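Local coordinates for protein taurocyamine kinase (Schistosoma mansoni, PDB 4WOD) that reversibly transfers phosphate between ATP and taurocyamine, a guanidino compound, as a duplicated phosphagen kinase whose activity depends on magnesium, at residues Arg126-Phe131 with Asn147-Ala152; Ile176-Asp181 with Arg205-Asn210. The protein carries 4 engineered substitutions. All coordinates share one frame; numbering follows the deposited sequence.

Contact 1. Residues Arg126-Phe131 with Asn147-Ala152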
ATOM      1  N   ARG A 126     -29.104  -8.414   9.145  1.00 13.79           N
ATOM      2  CA  ARG A 126     -29.899  -9.562   8.737  1.00 12.24           C
ATOM      3  C   ARG A 126     -30.928  -9.179   7.685  1.00 16.50           C
ATOM      4  O   ARG A 126     -31.447  -8.058   7.677  1.00 17.32           O
ATOM      5  CB  ARG A 126     -30.634 -10.190   9.928  1.00 17.40           C
ATOM      6  CG  ARG A 126     -29.735 -10.800  11.005  1.00 17.07           C
ATOM      7  CD  ARG A 126     -29.024 -12.049  10.494  1.00 15.10           C
ATOM      8  NE  ARG A 126     -28.389 -12.817  11.570  1.00 14.68           N
ATOM      9  CZ  ARG A 126     -27.096 -12.743  11.874  1.00 19.54           C
ATOM     10  NH1 ARG A 126     -26.302 -11.908  11.195  1.00 15.36           N
ATOM     11  NH2 ARG A 126     -26.599 -13.489  12.862  1.00 15.58           N
ATOM     12  N   THR A 127     -31.203 -10.137   6.813  1.00 11.08           N
ATOM     13  CA  THR A 127     -32.290 -10.075   5.856  1.00 13.77           C
ATOM     14  C   THR A 127     -33.422 -10.947   6.359  1.00 16.71           C
ATOM     15  O   THR A 127     -33.195 -12.109   6.694  1.00 17.40           O
ATOM     16  CB  THR A 127     -31.863 -10.593   4.492  1.00 14.12           C
ATOM     17  OG1 THR A 127     -30.784  -9.802   3.982  1.00 15.47           O
ATOM     18  CG2 THR A 127     -33.062 -10.608   3.520  1.00 15.34           C
ATOM     19  N   VAL A 128     -34.627 -10.401   6.420  1.00 14.90           N
ATOM     20  CA  VAL A 128     -35.794 -11.207   6.794  1.00 14.92           C
ATOM     21  C   VAL A 128     -36.356 -11.920   5.543  1.00 17.22           C
ATOM     22  O   VAL A 128     -36.639 -11.276   4.527  1.00 17.33           O
ATOM     23  CB  VAL A 128     -36.896 -10.330   7.472  1.00 13.85           C
ATOM     24  CG1 VAL A 128     -38.162 -11.138   7.722  1.00 13.84           C
ATOM     25  CG2 VAL A 128     -36.377  -9.704   8.785  1.00 14.24           C
ATOM     26  N   GLU A 129     -36.488 -13.246   5.606  1.00 17.07           N
ATOM     27  CA  GLU A 129     -37.073 -14.014   4.492  1.00 20.62           C
ATOM     28  C   GLU A 129     -38.443 -13.505   4.073  1.00 19.62           C
ATOM     29  O   GLU A 129     -39.253 -13.111   4.918  1.00 17.93           O
ATOM     30  CB  GLU A 129     -37.211 -15.488   4.861  1.00 22.28           C
ATOM     31  CG  GLU A 129     -35.912 -16.248   4.883  1.00 25.86           C
ATOM     32  CD  GLU A 129     -36.110 -17.700   5.259  1.00 36.18           C
ATOM     33  OE1 GLU A 129     -37.128 -18.014   5.930  1.00 33.98           O
ATOM     34  OE2 GLU A 129     -35.255 -18.526   4.864  1.00 40.17           O
ATOM     35  N   GLY A 130     -38.699 -13.541   2.773  1.00 20.15           N
ATOM     36  CA  GLY A 130     -40.003 -13.232   2.233  1.00 15.22           C
ATOM     37  C   GLY A 130     -40.152 -11.786   1.800  1.00 18.85           C
ATOM     38  O   GLY A 130     -41.214 -11.400   1.330  1.00 22.14           O
ATOM     39  N   PHE A 131     -39.107 -10.972   1.973  1.00 16.11           N
ATOM     40  CA  PHE A 131     -39.214  -9.546   1.651  1.00 16.42           C
ATOM     41  C   PHE A 131     -38.062  -9.135   0.759  1.00 16.18           C
ATOM     42  O   PHE A 131     -36.967  -9.631   0.926  1.00 14.09           O
ATOM     43  CB  PHE A 131     -39.189  -8.660   2.906  1.00 14.88           C
ATOM     44  CG  PHE A 131     -40.363  -8.851   3.816  1.00 17.57           C
ATOM     45  CD1 PHE A 131     -41.486  -8.034   3.705  1.00 13.53           C
ATOM     46  CD2 PHE A 131     -40.343  -9.847   4.782  1.00 16.91           C
ATOM     47  CE1 PHE A 131     -42.566  -8.192   4.549  1.00 14.93           C
ATOM     48  CE2 PHE A 131     -41.433 -10.021   5.638  1.00 16.74           C
ATOM     49  CZ  PHE A 131     -42.543  -9.195   5.517  1.00 17.52           C
ATOM     50  N   ASN A 147     -43.086  -3.405  10.807  1.00 17.76           N
ATOM     51  CA  ASN A 147     -43.973  -3.845  11.887  1.00 19.58           C
ATOM     52  C   ASN A 147     -43.530  -5.188  12.462  1.00 20.38           C
ATOM     53  O   ASN A 147     -43.471  -5.363  13.683  1.00 22.05           O
ATOM     54  CB  ASN A 147     -45.429  -3.964  11.408  1.00 21.11           C
ATOM     55  CG  ASN A 147     -46.069  -2.614  11.080  1.00 19.85           C
ATOM     56  OD1 ASN A 147     -45.629  -1.567  11.540  1.00 21.49           O
ATOM     57  ND2 ASN A 147     -47.108  -2.647  10.263  1.00 20.15           N
ATOM     58  N   LYS A 148     -43.240  -6.131  11.571  1.00 18.03           N
ATOM     59  CA  LYS A 148     -42.739  -7.443  11.948  1.00 18.38           C
ATOM     60  C   LYS A 148     -41.488  -7.302  12.812  1.00 20.99           C
ATOM     61  O   LYS A 148     -41.356  -7.936  13.873  1.00 17.99           O
ATOM     62  CB  LYS A 148     -42.437  -8.265  10.691  1.00 20.17           C
ATOM     63  CG  LYS A 148     -42.259  -9.763  10.909  1.00 19.64           C
ATOM     64  CD  LYS A 148     -41.755 -10.420   9.605  1.00 20.53           C
ATOM     65  CE  LYS A 148     -42.169 -11.869   9.505  1.00 28.75           C
ATOM     66  NZ  LYS A 148     -43.603 -12.006   9.090  1.00 32.21           N
ATOM     67  N   ILE A 149     -40.580  -6.432  12.377  1.00 16.36           N
ATOM     68  CA  ILE A 149     -39.333  -6.244  13.117  1.00 16.86           C
ATOM     69  C   ILE A 149     -39.522  -5.493  14.446  1.00 19.10           C
ATOM     70  O   ILE A 149     -38.952  -5.901  15.479  1.00 19.79           O
ATOM     71  CB  ILE A 149     -38.281  -5.512  12.247  1.00 15.62           C
ATOM     72  CG1 ILE A 149     -37.874  -6.417  11.080  1.00 17.10           C
ATOM     73  CG2 ILE A 149     -37.050  -5.206  13.077  1.00 18.34           C
ATOM     74  CD1 ILE A 149     -37.057  -5.739   9.973  1.00 15.93           C
ATOM     75  N   SER A 150     -40.296  -4.406  14.450  1.00 17.55           N
ATOM     76  CA  SER A 150     -40.474  -3.665  15.711  1.00 21.44           C
ATOM     77  C   SER A 150     -41.194  -4.526  16.742  1.00 20.77           C
ATOM     78  O   SER A 150     -40.965  -4.388  17.942  1.00 22.43           O
ATOM     79  CB  SER A 150     -41.236  -2.357  15.506  1.00 18.79           C
ATOM     80  OG  SER A 150     -42.533  -2.610  15.003  1.00 20.09           O
ATOM     81  N   THR A 151     -42.043  -5.429  16.269  1.00 16.65           N
ATOM     82  CA  THR A 151     -42.755  -6.322  17.183  1.00 22.17           C
ATOM     83  C   THR A 151     -41.781  -7.291  17.862  1.00 22.74           C
ATOM     84  O   THR A 151     -41.872  -7.529  19.071  1.00 22.68           O
ATOM     85  CB  THR A 151     -43.855  -7.122  16.461  1.00 19.44           C
ATOM     86  OG1 THR A 151     -44.857  -6.234  15.965  1.00 19.12           O
ATOM     87  CG2 THR A 151     -44.509  -8.117  17.423  1.00 24.41           C
ATOM     88  N   ALA A 152     -40.858  -7.842  17.074  1.00 18.23           N
ATOM     89  CA  ALA A 152     -39.782  -8.689  17.581  1.00 22.99           C
ATOM     90  C   ALA A 152     -38.893  -7.923  18.567  1.00 22.06           C
ATOM     91  O   ALA A 152     -38.468  -8.473  19.584  1.00 23.24           O
ATOM     92  CB  ALA A 152     -38.931  -9.244  16.426  1.00 15.82           C
TER
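Val128 opens a type II beta turn that ends at Phe131, and this turn lies against helix 139-154, with Val128 CA 8.8 Å from Ile149 CA. Gly130 takes the turn's positive phi (94°). The turn brings Val128 and Phe131 together on the helix side, so that Val128 O lies at the edge of the Phe131 ring, in its plane. Val128 holds the contact with both of its methyls. Val128 CG1 meets Lys148 CD at 4.1 Å, while Val128 CG2 meets Ile149 CD1 at 4.2 Å, the Val128 and Ile149 side chains running past each other in opposite directions. Lys148 leaves the helix with CG anti to its backbone N (chi1 -165°); the extended chain carries CD to the loop, and the bend comes only beyond it, at chi4 (78°). CD is the lysine atom that touches, and it serves two partners: besides meeting the valine methyl, Lys148 CD lies 4.0 Å from Phe131 CE2, approaching the ring obliquely. This loop follows strand 117-126 of the phosphagen kinase catalytic domain, an antiparallel sheet flanked by helices, and Ile225 of the adjoining strand 225-232 touches both Val128 and Ile149 from the sheet. Leu145, one turn earlier on the helix, touches both Val128 and Phe131. No hydrogen bond joins 126-131 to 147-152; the loop is bonded elsewhere, Val128 N to His224 ND1 just before strand 225-232 and Thr127 OG1 to Ile265 O.

Contact 2. Residues Ile176-Asp181 with Arg205-Asn210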
ATOM      1  N   ILE A 176     -32.607  15.974  14.971  1.00 40.89           N
ATOM      2  CA  ILE A 176     -31.364  16.679  15.241  1.00 41.73           C
ATOM      3  C   ILE A 176     -30.657  16.056  16.439  1.00 36.90           C
ATOM      4  O   ILE A 176     -29.466  15.771  16.386  1.00 34.82           O
ATOM      5  CB  ILE A 176     -31.613  18.188  15.499  1.00 45.12           C
ATOM      6  CG1 ILE A 176     -31.975  18.895  14.191  1.00 48.54           C
ATOM      7  CG2 ILE A 176     -30.385  18.847  16.127  1.00 42.21           C
ATOM      8  CD1 ILE A 176     -32.576  20.285  14.379  1.00 49.20           C
ATOM      9  N   LYS A 177     -31.402  15.829  17.512  1.00 34.83           N
ATOM     10  CA  LYS A 177     -30.826  15.219  18.705  1.00 39.11           C
ATOM     11  C   LYS A 177     -30.232  13.826  18.440  1.00 39.42           C
ATOM     12  O   LYS A 177     -29.133  13.515  18.906  1.00 38.20           O
ATOM     13  CB  LYS A 177     -31.881  15.130  19.810  1.00 40.30           C
ATOM     14  CG  LYS A 177     -31.423  14.348  21.039  1.00 44.36           C
ATOM     15  CD  LYS A 177     -32.029  14.915  22.314  1.00 46.31           C
ATOM     16  CE  LYS A 177     -33.547  14.978  22.217  1.00 50.29           C
ATOM     17  NZ  LYS A 177     -34.142  13.675  21.801  1.00 55.31           N
ATOM     18  N   LEU A 178     -30.959  13.004  17.682  1.00 35.98           N
ATOM     19  CA  LEU A 178     -30.580  11.609  17.471  1.00 33.58           C
ATOM     20  C   LEU A 178     -29.395  11.476  16.528  1.00 34.00           C
ATOM     21  O   LEU A 178     -28.559  10.590  16.692  1.00 24.92           O
ATOM     22  CB  LEU A 178     -31.765  10.808  16.930  1.00 33.84           C
ATOM     23  CG  LEU A 178     -32.880  10.528  17.935  1.00 32.73           C
ATOM     24  CD1 LEU A 178     -34.138  10.063  17.218  1.00 35.95           C
ATOM     25  CD2 LEU A 178     -32.426   9.492  18.961  1.00 29.99           C
ATOM     26  N   VAL A 179     -29.321  12.354  15.536  1.00 32.70           N
ATOM     27  CA  VAL A 179     -28.170  12.333  14.654  1.00 34.31           C
ATOM     28  C   VAL A 179     -26.952  12.893  15.405  1.00 34.45           C
ATOM     29  O   VAL A 179     -25.825  12.448  15.191  1.00 37.41           O
ATOM     30  CB  VAL A 179     -28.438  13.115  13.347  1.00 38.80           C
ATOM     31  CG1 VAL A 179     -28.762  14.538  13.645  1.00 37.53           C
ATOM     32  CG2 VAL A 179     -27.245  13.028  12.401  1.00 41.03           C
ATOM     33  N   ASN A 180     -27.184  13.837  16.313  1.00 32.61           N
ATOM     34  CA  ASN A 180     -26.099  14.373  17.133  1.00 36.71           C
ATOM     35  C   ASN A 180     -25.512  13.305  18.044  1.00 38.00           C
ATOM     36  O   ASN A 180     -24.304  13.258  18.253  1.00 38.43           O
ATOM     37  CB  ASN A 180     -26.580  15.566  17.962  1.00 37.64           C
ATOM     38  CG  ASN A 180     -26.548  16.854  17.175  1.00 39.56           C
ATOM     39  OD1 ASN A 180     -26.158  16.864  16.002  1.00 38.15           O
ATOM     40  ND2 ASN A 180     -26.961  17.944  17.801  1.00 36.36           N
ATOM     41  N   ASP A 181     -26.369  12.435  18.563  1.00 37.39           N
ATOM     42  CA  ASP A 181     -25.907  11.306  19.365  1.00 40.80           C
ATOM     43  C   ASP A 181     -25.490  10.116  18.492  1.00 33.96           C
ATOM     44  O   ASP A 181     -25.154   9.054  19.001  1.00 36.91           O
ATOM     45  CB  ASP A 181     -26.993  10.891  20.353  1.00 37.79           C
ATOM     46  CG  ASP A 181     -27.242  11.952  21.404  1.00 42.63           C
ATOM     47  OD1 ASP A 181     -26.292  12.701  21.724  1.00 46.64           O
ATOM     48  OD2 ASP A 181     -28.382  12.053  21.898  1.00 47.94           O
ATOM     49  N   ARG A 205     -39.298   2.838   8.018  1.00 20.68           N
ATOM     50  CA  ARG A 205     -37.963   2.929   8.601  1.00 15.09           C
ATOM     51  C   ARG A 205     -37.990   3.450  10.022  1.00 19.10           C
ATOM     52  O   ARG A 205     -38.867   4.236  10.402  1.00 18.25           O
ATOM     53  CB  ARG A 205     -37.087   3.840   7.752  1.00 17.26           C
ATOM     54  CG  ARG A 205     -36.919   3.320   6.333  1.00 18.01           C
ATOM     55  CD  ARG A 205     -36.724   4.455   5.376  1.00 17.43           C
ATOM     56  NE  ARG A 205     -36.279   3.973   4.071  1.00 18.98           N
ATOM     57  CZ  ARG A 205     -37.044   3.916   2.988  1.00 19.66           C
ATOM     58  NH1 ARG A 205     -38.310   4.309   3.049  1.00 18.40           N
ATOM     59  NH2 ARG A 205     -36.532   3.461   1.845  1.00 16.83           N
ATOM     60  N   GLY A 206     -37.010   3.024  10.808  1.00 20.54           N
ATOM     61  CA  GLY A 206     -36.897   3.531  12.157  1.00 22.77           C
ATOM     62  C   GLY A 206     -35.655   3.071  12.876  1.00 22.71           C
ATOM     63  O   GLY A 206     -34.822   2.335  12.316  1.00 16.92           O
ATOM     64  N   ILE A 207     -35.517   3.531  14.119  1.00 16.54           N
ATOM     65  CA  ILE A 207     -34.399   3.098  14.954  1.00 17.82           C
ATOM     66  C   ILE A 207     -34.881   2.675  16.326  1.00 23.23           C
ATOM     67  O   ILE A 207     -35.908   3.162  16.811  1.00 23.69           O
ATOM     68  CB  ILE A 207     -33.323   4.211  15.129  1.00 22.23           C
ATOM     69  CG1 ILE A 207     -33.875   5.389  15.925  1.00 24.49           C
ATOM     70  CG2 ILE A 207     -32.827   4.709  13.794  1.00 19.52           C
ATOM     71  CD1 ILE A 207     -32.794   6.356  16.359  1.00 27.44           C
ATOM     72  N   PHE A 208     -34.131   1.775  16.950  1.00 19.10           N
ATOM     73  CA  PHE A 208     -34.449   1.300  18.290  1.00 22.12           C
ATOM     74  C   PHE A 208     -33.216   1.458  19.180  1.00 21.47           C
ATOM     75  O   PHE A 208     -32.104   1.106  18.771  1.00 19.57           O
ATOM     76  CB  PHE A 208     -34.909  -0.165  18.256  1.00 20.17           C
ATOM     77  CG  PHE A 208     -35.200  -0.745  19.624  1.00 25.28           C
ATOM     78  CD1 PHE A 208     -36.486  -0.718  20.140  1.00 22.76           C
ATOM     79  CD2 PHE A 208     -34.181  -1.297  20.399  1.00 20.85           C
ATOM     80  CE1 PHE A 208     -36.762  -1.235  21.401  1.00 26.10           C
ATOM     81  CE2 PHE A 208     -34.450  -1.822  21.660  1.00 23.23           C
ATOM     82  CZ  PHE A 208     -35.737  -1.793  22.162  1.00 23.79           C
ATOM     83  N   ILE A 209     -33.421   1.993  20.386  1.00 18.49           N
ATOM     84  CA  ILE A 209     -32.346   2.203  21.349  1.00 21.65           C
ATOM     85  C   ILE A 209     -32.768   1.678  22.714  1.00 25.57           C
ATOM     86  O   ILE A 209     -33.902   1.915  23.146  1.00 26.03           O
ATOM     87  CB  ILE A 209     -31.971   3.698  21.502  1.00 25.64           C
ATOM     88  CG1 ILE A 209     -32.194   4.466  20.203  1.00 25.61           C
ATOM     89  CG2 ILE A 209     -30.530   3.873  22.038  1.00 24.41           C
ATOM     90  CD1 ILE A 209     -31.913   5.930  20.331  1.00 27.93           C
ATOM     91  N   ASN A 210     -31.872   0.968  23.397  1.00 23.58           N
ATOM     92  CA  ASN A 210     -32.192   0.516  24.745  1.00 24.99           C
ATOM     93  C   ASN A 210     -31.910   1.628  25.753  1.00 25.73           C
ATOM     94  O   ASN A 210     -31.319   2.659  25.414  1.00 21.68           O
ATOM     95  CB  ASN A 210     -31.440  -0.779  25.111  1.00 27.26           C
ATOM     96  CG  ASN A 210     -29.919  -0.594  25.260  1.00 22.46           C
ATOM     97  OD1 ASN A 210     -29.310   0.330  24.712  1.00 20.52           O
ATOM     98  ND2 ASN A 210     -29.300  -1.524  25.976  1.00 22.91           N
TER
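No aromatic ring or amide plane takes part where Leu178 meets Ile207 and Ile209, and every touching atom is a methyl; the ring of Phe208, between the two isoleucines in sequence, lies on the other face of strand 206-210, against Val217 and Tyr164. Leu178 projects from helix 172-180 toward the strand, and its forked end lies across the two isoleucines. Leu178 CD1 reaches Ile207 CD1 at 4.0 Å. The other branch, Leu178 CD2, sits 3.9 Å from Ile209 CD1 and 4.1 Å from Ile207 CD1, so Ile207 is touched by both branches and Ile209 by one. Each isoleucine crosses the leucine at a slant and meets it with its CD1 methyl. Ile207 does so with CG1 between its backbone N and carbonyl carbon (chi1 66°), the crowded position. Ile209 turns its CG1 about 30° off the staggered value (chi1 -31°), a somewhat strained rotation that accompanies the approach of its CD1 to Leu178. The motif is a helix packed on one face of the antiparallel sheet of the catalytic domain, with the CA atoms of Leu178 and Ile207 9.7 Å apart. Met170 and Leu184 continue the apolar surroundings of Leu178, Phe185 touches Ile207, and Phe183 touches Ile209. The strand's backbone is paired within the sheet, Ile207 with Tyr165 and Ile209 with Thr163 on strand 162-166. With no hydrogen bond or charge pair between the two segments, this buried contact is apolar and non-directional, and probably helps to seat the helix together with the surrounding side chains.

Contacts 1 and 2 follow one another along the chain within the first catalytic unit, their centres 19 Å apart and their nearest atoms about 6 Å apart without touching. They belong to opposite faces of the same antiparallel sheet: helix 139-154 lies on one side, helix 172-180 on the other. Both lie near, but do not form, the predicted ATP site. The side chain of Ile149 is about 10 Å from that of Arg226, and that of Ile207 about 9 Å from the same arginine; Leu178 is about 8 Å from His182, side chain to side chain, but His182 directly follows 176-181 in the chain. None of the touching residues belongs to the pocket of the bound arginine.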